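Local structure of monomethylamine corrinoid protein 1 (Methanosarcina barkeri, 3EZX) at residues A[8-11]-A[12-16]; A[51-55]-A[56-60]. The protein carries methyl groups on a bound corrinoid cofactor from MtmB to MtbA in methanogenesis from methylamine. All blocks are in the same frame, centred on the assembly; numbering follows the deposited sequence.

Contact 1 of 2, residues A[8-11]-A[12-16]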
loop_
_atom_site.group_PDB
_atom_site.type_symbol
_atom_site.label_atom_id
_atom_site.label_comp_id
_atom_site.label_asym_id
_atom_site.label_seq_id
_atom_site.Cartn_x
_atom_site.Cartn_y
_atom_site.Cartn_z
ATOM N N LYS A 8 11.826 -12.722 -14.931
ATOM C CA LYS A 8 11.009 -13.891 -14.624
ATOM C C LYS A 8 9.881 -13.529 -13.656
ATOM O O LYS A 8 8.748 -14.010 -13.782
ATOM C CB LYS A 8 11.869 -15.001 -14.016
ATOM C CG LYS A 8 12.803 -15.689 -14.993
ATOM C CD LYS A 8 13.444 -16.913 -14.360
ATOM C CE LYS A 8 14.277 -17.679 -15.379
ATOM N NZ LYS A 8 14.829 -18.950 -14.818
ATOM N N LEU A 9 10.207 -12.689 -12.682
ATOM C CA LEU A 9 9.232 -12.232 -11.705
ATOM C C LEU A 9 8.231 -11.341 -12.432
ATOM O O LEU A 9 7.020 -11.474 -12.266
ATOM C CB LEU A 9 9.934 -11.451 -10.591
ATOM C CG LEU A 9 10.834 -12.302 -9.691
ATOM C CD1 LEU A 9 11.743 -11.421 -8.853
ATOM C CD2 LEU A 9 9.964 -13.191 -8.812
ATOM N N ARG A 10 8.751 -10.432 -13.246
ATOM C CA ARG A 10 7.910 -9.530 -14.019
ATOM C C ARG A 10 6.941 -10.326 -14.893
ATOM O O ARG A 10 5.739 -10.051 -14.911
ATOM C CB ARG A 10 8.784 -8.640 -14.908
ATOM C CG ARG A 10 8.029 -7.872 -15.980
ATOM C CD ARG A 10 8.974 -7.426 -17.079
ATOM N NE ARG A 10 9.495 -8.555 -17.849
ATOM C CZ ARG A 10 10.449 -8.457 -18.772
ATOM N NH1 ARG A 10 10.995 -7.279 -19.045
ATOM N NH2 ARG A 10 10.860 -9.534 -19.425
ATOM N N ASP A 11 7.471 -11.316 -15.610
ATOM C CA ASP A 11 6.660 -12.139 -16.505
ATOM C C ASP A 11 5.654 -13.038 -15.797
ATOM O O ASP A 11 4.581 -13.316 -16.335
ATOM C CB ASP A 11 7.551 -12.998 -17.412
ATOM C CG ASP A 11 8.446 -12.164 -18.317
ATOM O OD1 ASP A 11 8.014 -11.068 -18.735
ATOM O OD2 ASP A 11 9.576 -12.610 -18.622
ATOM N N ALA A 12 5.994 -13.499 -14.598
ATOM C CA ALA A 12 5.088 -14.366 -13.852
ATOM C C ALA A 12 3.776 -13.637 -13.587
ATOM O O ALA A 12 2.704 -14.249 -13.578
ATOM C CB ALA A 12 5.729 -14.789 -12.544
ATOM N N ILE A 13 3.869 -12.328 -13.370
ATOM C CA ILE A 13 2.693 -11.504 -13.123
ATOM C C ILE A 13 1.966 -11.259 -14.448
ATOM O O ILE A 13 0.751 -11.453 -14.551
ATOM C CB ILE A 13 3.086 -10.145 -12.502
ATOM C CG1 ILE A 13 3.778 -10.366 -11.158
ATOM C CG2 ILE A 13 1.852 -9.281 -12.302
ATOM C CD1 ILE A 13 2.901 -11.034 -10.120
ATOM N N VAL A 14 2.719 -10.849 -15.464
ATOM C CA VAL A 14 2.151 -10.583 -16.778
ATOM C C VAL A 14 1.424 -11.801 -17.340
ATOM O O VAL A 14 0.383 -11.664 -17.979
ATOM C CB VAL A 14 3.241 -10.151 -17.793
ATOM C CG1 VAL A 14 2.598 -9.831 -19.131
ATOM C CG2 VAL A 14 4.006 -8.934 -17.270
ATOM N N ASN A 15 1.961 -12.992 -17.098
ATOM C CA ASN A 15 1.342 -14.213 -17.616
ATOM C C ASN A 15 0.480 -14.992 -16.621
ATOM O O ASN A 15 0.318 -16.205 -16.750
ATOM C CB ASN A 15 2.417 -15.137 -18.189
ATOM C CG ASN A 15 3.249 -14.459 -19.252
ATOM O OD1 ASN A 15 2.718 -13.758 -20.116
ATOM N ND2 ASN A 15 4.560 -14.665 -19.201
ATOM N N GLN A 16 -0.073 -14.292 -15.637
ATOM C CA GLN A 16 -0.934 -14.902 -14.625
ATOM C C GLN A 16 -0.446 -16.245 -14.097
ATOM O O GLN A 16 -1.221 -17.193 -13.998
ATOM C CB GLN A 16 -2.358 -15.073 -15.170
ATOM C CG GLN A 16 -3.056 -13.773 -15.542
ATOM C CD GLN A 16 -2.451 -13.109 -16.758
ATOM O OE1 GLN A 16 -2.355 -13.718 -17.824
ATOM N NE2 GLN A 16 -2.044 -11.854 -16.609
#
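K8 and A12 open the last turns of helix 3-14 with a backbone bond from A12 N to K8 O of 2.9 Å. The next such bonds differ in quality: I13 N to L9 O is long and weak, V14 N to R10 O runs nearly straight at 169°, and N15 N to D11 O closes to 2.7 Å. N15 is the first residue to depart from helical angles. Q16 then takes a positive phi as the C-prime residue of a Schellman motif, and Q16 N returns to I13 O at 3.1 Å.

Apolar contact is modest and local. With V14 CG1 anti to its backbone N (chi1 -178°), the other methyl, CG2, is turned back up the helix beside the carbonyl oxygen of R10, 4.4 Å from R10 CG. The polar N15 amide also folds back: ND2 lies 3.9 Å from D11 CB, and its angle to D11 O is too poor for a hydrogen bond.

Charge is paired between adjacent residues. A salt bridge joins R10 NE to D11 OD1 at 3.0 Å, met from above the carboxylate plane; NH2 adds weak bonds to both carboxylate oxygens, and D11 CG lies at the guanidinium edge, a grip that restrains the rotation of the group. Past the helix end, Q16 NE2 makes a weak bond to V14 O and also hydrogen-bonds S67 OG.

S67, on helix 61-82, also bonds I13 O, tying two groups at this terminus to one hydroxyl. The buried face enters the N-terminal helical bundle of the corrinoid protein: L9 packs on L24 and I38, A12 on T21 and L24, and I13 on V50, A70 and M71, joining helix 3-14 to helices 20-30, 35-55 and 61-82.

Contact 2 of 2, residues A[51-55]-A[56-60]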
loop_
_atom_site.group_PDB
_atom_site.type_symbol
_atom_site.label_atom_id
_atom_site.label_comp_id
_atom_site.label_asym_id
_atom_site.label_seq_id
_atom_site.Cartn_x
_atom_site.Cartn_y
_atom_site.Cartn_z
ATOM N N GLY A 51 -1.220 -3.644 -16.060
ATOM C CA GLY A 51 -2.147 -2.541 -15.905
ATOM C C GLY A 51 -2.385 -1.870 -17.246
ATOM O O GLY A 51 -3.526 -1.564 -17.602
ATOM N N ASP A 52 -1.307 -1.644 -17.995
ATOM C CA ASP A 52 -1.400 -1.016 -19.311
ATOM C C ASP A 52 -2.178 -1.916 -20.271
ATOM O O ASP A 52 -3.091 -1.456 -20.960
ATOM C CB ASP A 52 -0.004 -0.733 -19.880
ATOM C CG ASP A 52 0.841 0.145 -18.962
ATOM O OD1 ASP A 52 0.292 1.102 -18.376
ATOM O OD2 ASP A 52 2.060 -0.115 -18.836
ATOM N N LYS A 53 -1.815 -3.196 -20.315
ATOM C CA LYS A 53 -2.501 -4.153 -21.181
ATOM C C LYS A 53 -4.021 -4.091 -20.989
ATOM O O LYS A 53 -4.781 -4.130 -21.950
ATOM C CB LYS A 53 -2.019 -5.578 -20.889
ATOM C CG LYS A 53 -0.859 -6.061 -21.747
ATOM C CD LYS A 53 -0.547 -7.522 -21.443
ATOM C CE LYS A 53 0.272 -8.179 -22.539
ATOM N NZ LYS A 53 1.575 -7.494 -22.753
ATOM N N PHE A 54 -4.453 -3.998 -19.737
ATOM C CA PHE A 54 -5.871 -3.937 -19.410
ATOM C C PHE A 54 -6.468 -2.627 -19.908
ATOM O O PHE A 54 -7.509 -2.622 -20.558
ATOM C CB PHE A 54 -6.050 -4.068 -17.892
ATOM C CG PHE A 54 -7.484 -4.067 -17.432
ATOM C CD1 PHE A 54 -8.050 -2.922 -16.875
ATOM C CD2 PHE A 54 -8.256 -5.216 -17.523
ATOM C CE1 PHE A 54 -9.365 -2.925 -16.414
ATOM C CE2 PHE A 54 -9.575 -5.230 -17.067
ATOM C CZ PHE A 54 -10.130 -4.082 -16.507
ATOM N N GLU A 55 -5.797 -1.518 -19.616
ATOM C CA GLU A 55 -6.288 -0.214 -20.042
ATOM C C GLU A 55 -6.322 -0.082 -21.566
ATOM O O GLU A 55 -6.944 0.830 -22.104
ATOM C CB GLU A 55 -5.428 0.900 -19.442
ATOM C CG GLU A 55 -6.122 2.251 -19.423
ATOM C CD GLU A 55 -5.275 3.337 -18.797
ATOM O OE1 GLU A 55 -4.206 3.656 -19.358
ATOM O OE2 GLU A 55 -5.678 3.870 -17.741
ATOM N N ALA A 56 -5.654 -1.000 -22.255
ATOM C CA ALA A 56 -5.619 -0.993 -23.715
ATOM C C ALA A 56 -6.546 -2.072 -24.271
ATOM O O ALA A 56 -6.520 -2.370 -25.466
ATOM C CB ALA A 56 -4.193 -1.226 -24.204
ATOM N N ALA A 57 -7.354 -2.656 -23.391
ATOM C CA ALA A 57 -8.304 -3.700 -23.760
ATOM C C ALA A 57 -7.669 -4.933 -24.399
ATOM O O ALA A 57 -8.299 -5.609 -25.213
ATOM C CB ALA A 57 -9.370 -3.129 -24.687
ATOM N N GLU A 58 -6.428 -5.231 -24.028
ATOM C CA GLU A 58 -5.734 -6.397 -24.570
ATOM C C GLU A 58 -6.040 -7.637 -23.730
ATOM O O GLU A 58 -6.186 -8.738 -24.258
ATOM C CB GLU A 58 -4.223 -6.129 -24.617
ATOM C CG GLU A 58 -3.834 -4.963 -25.524
ATOM C CD GLU A 58 -2.332 -4.801 -25.674
ATOM O OE1 GLU A 58 -1.898 -3.884 -26.405
ATOM O OE2 GLU A 58 -1.585 -5.591 -25.059
ATOM N N ILE A 59 -6.137 -7.438 -22.420
ATOM C CA ILE A 59 -6.455 -8.506 -21.480
ATOM C C ILE A 59 -7.666 -8.022 -20.680
ATOM O O ILE A 59 -8.074 -6.863 -20.817
ATOM C CB ILE A 59 -5.290 -8.784 -20.526
ATOM C CG1 ILE A 59 -5.022 -7.557 -19.651
ATOM C CG2 ILE A 59 -4.051 -9.169 -21.344
ATOM C CD1 ILE A 59 -3.938 -7.756 -18.628
ATOM N N PHE A 60 -8.235 -8.878 -19.838
ATOM C CA PHE A 60 -9.409 -8.464 -19.092
ATOM C C PHE A 60 -9.437 -8.859 -17.628
ATOM O O PHE A 60 -8.409 -9.168 -17.038
ATOM C CB PHE A 60 -10.659 -8.983 -19.820
ATOM C CG PHE A 60 -10.760 -8.502 -21.234
ATOM C CD1 PHE A 60 -10.259 -9.260 -22.292
ATOM C CD2 PHE A 60 -11.297 -7.247 -21.501
ATOM C CE1 PHE A 60 -10.272 -8.755 -23.596
ATOM C CE2 PHE A 60 -11.314 -6.736 -22.797
ATOM C CZ PHE A 60 -10.806 -7.493 -23.846
#
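A56 meets the last turn of helix 35-55 through its amide, which makes only weak bonds, to D52 O and to K53 O. A57, with positive phi, is the C-prime residue of a Schellman motif: A57 N bonds F54 O at 2.8 Å, from well above the carbonyl plane. E58 N completes the motif at K53 O, 2.9 Å away and fairly straight at 159°. The E58 side chain, extended beyond CG, crosses that of K53 at about a right angle; OE2 lies 3.4 Å from K53 CG, whereas K53 NZ and E58 OE2 stay 4.4 Å apart, opposite charges too distant for an ion pair and probably only weakly attracted.

I59 supplies the apolar contact. Its chi1 of 64° sets CG1 between backbone N and carbonyl carbon, aiming it at the helix: CG1 is 4.0 Å from F54 CB, CD1 is 3.7 Å from K53 CB, and CG2 approaches K53 CD. An alanine here would lose all three of these branch atoms and is likely to leave a gap beside F54 CB and the K53 stem. F60, at the N-cap position of helix 61-82, brings its backbone to the F54 ring, F60 C lying at the ring edge 3.7 Å from CE2; F60 N donates a hydrogen bond to Q63 OE1.

F54 also packs on L61 and I64 and touches the bound 5-hydroxybenzimidazolylcobamide. Backbone bonds thus end the helix, while I59 packs at F54 CB and the F60 backbone lies at the edge of a ring that lines the corrinoid pocket, consistent with a helical domain that caps the corrinoid.

Overall arrangement
Both contacts end a helix of the N-terminal bundle with a Schellman motif, contact 1 on helix 3-14 and contact 2 on helix 35-55, their centres 15 Å apart with no direct touch. Contact 1 is partly buried: one face is apolar and packed against three helices, and R10 and D11 pair within their own segment. Contact 2 lies at the surface, where the opposite charges of K53 and E58 stay beyond salt-bridge distance. Helix 61-82 links them, receiving I13 and Q16 from the first and F54 and I59 from the second. Only contact 2 holds a residue of the corrinoid pocket; the I13 side chain stays about 8 Å from the cofactor.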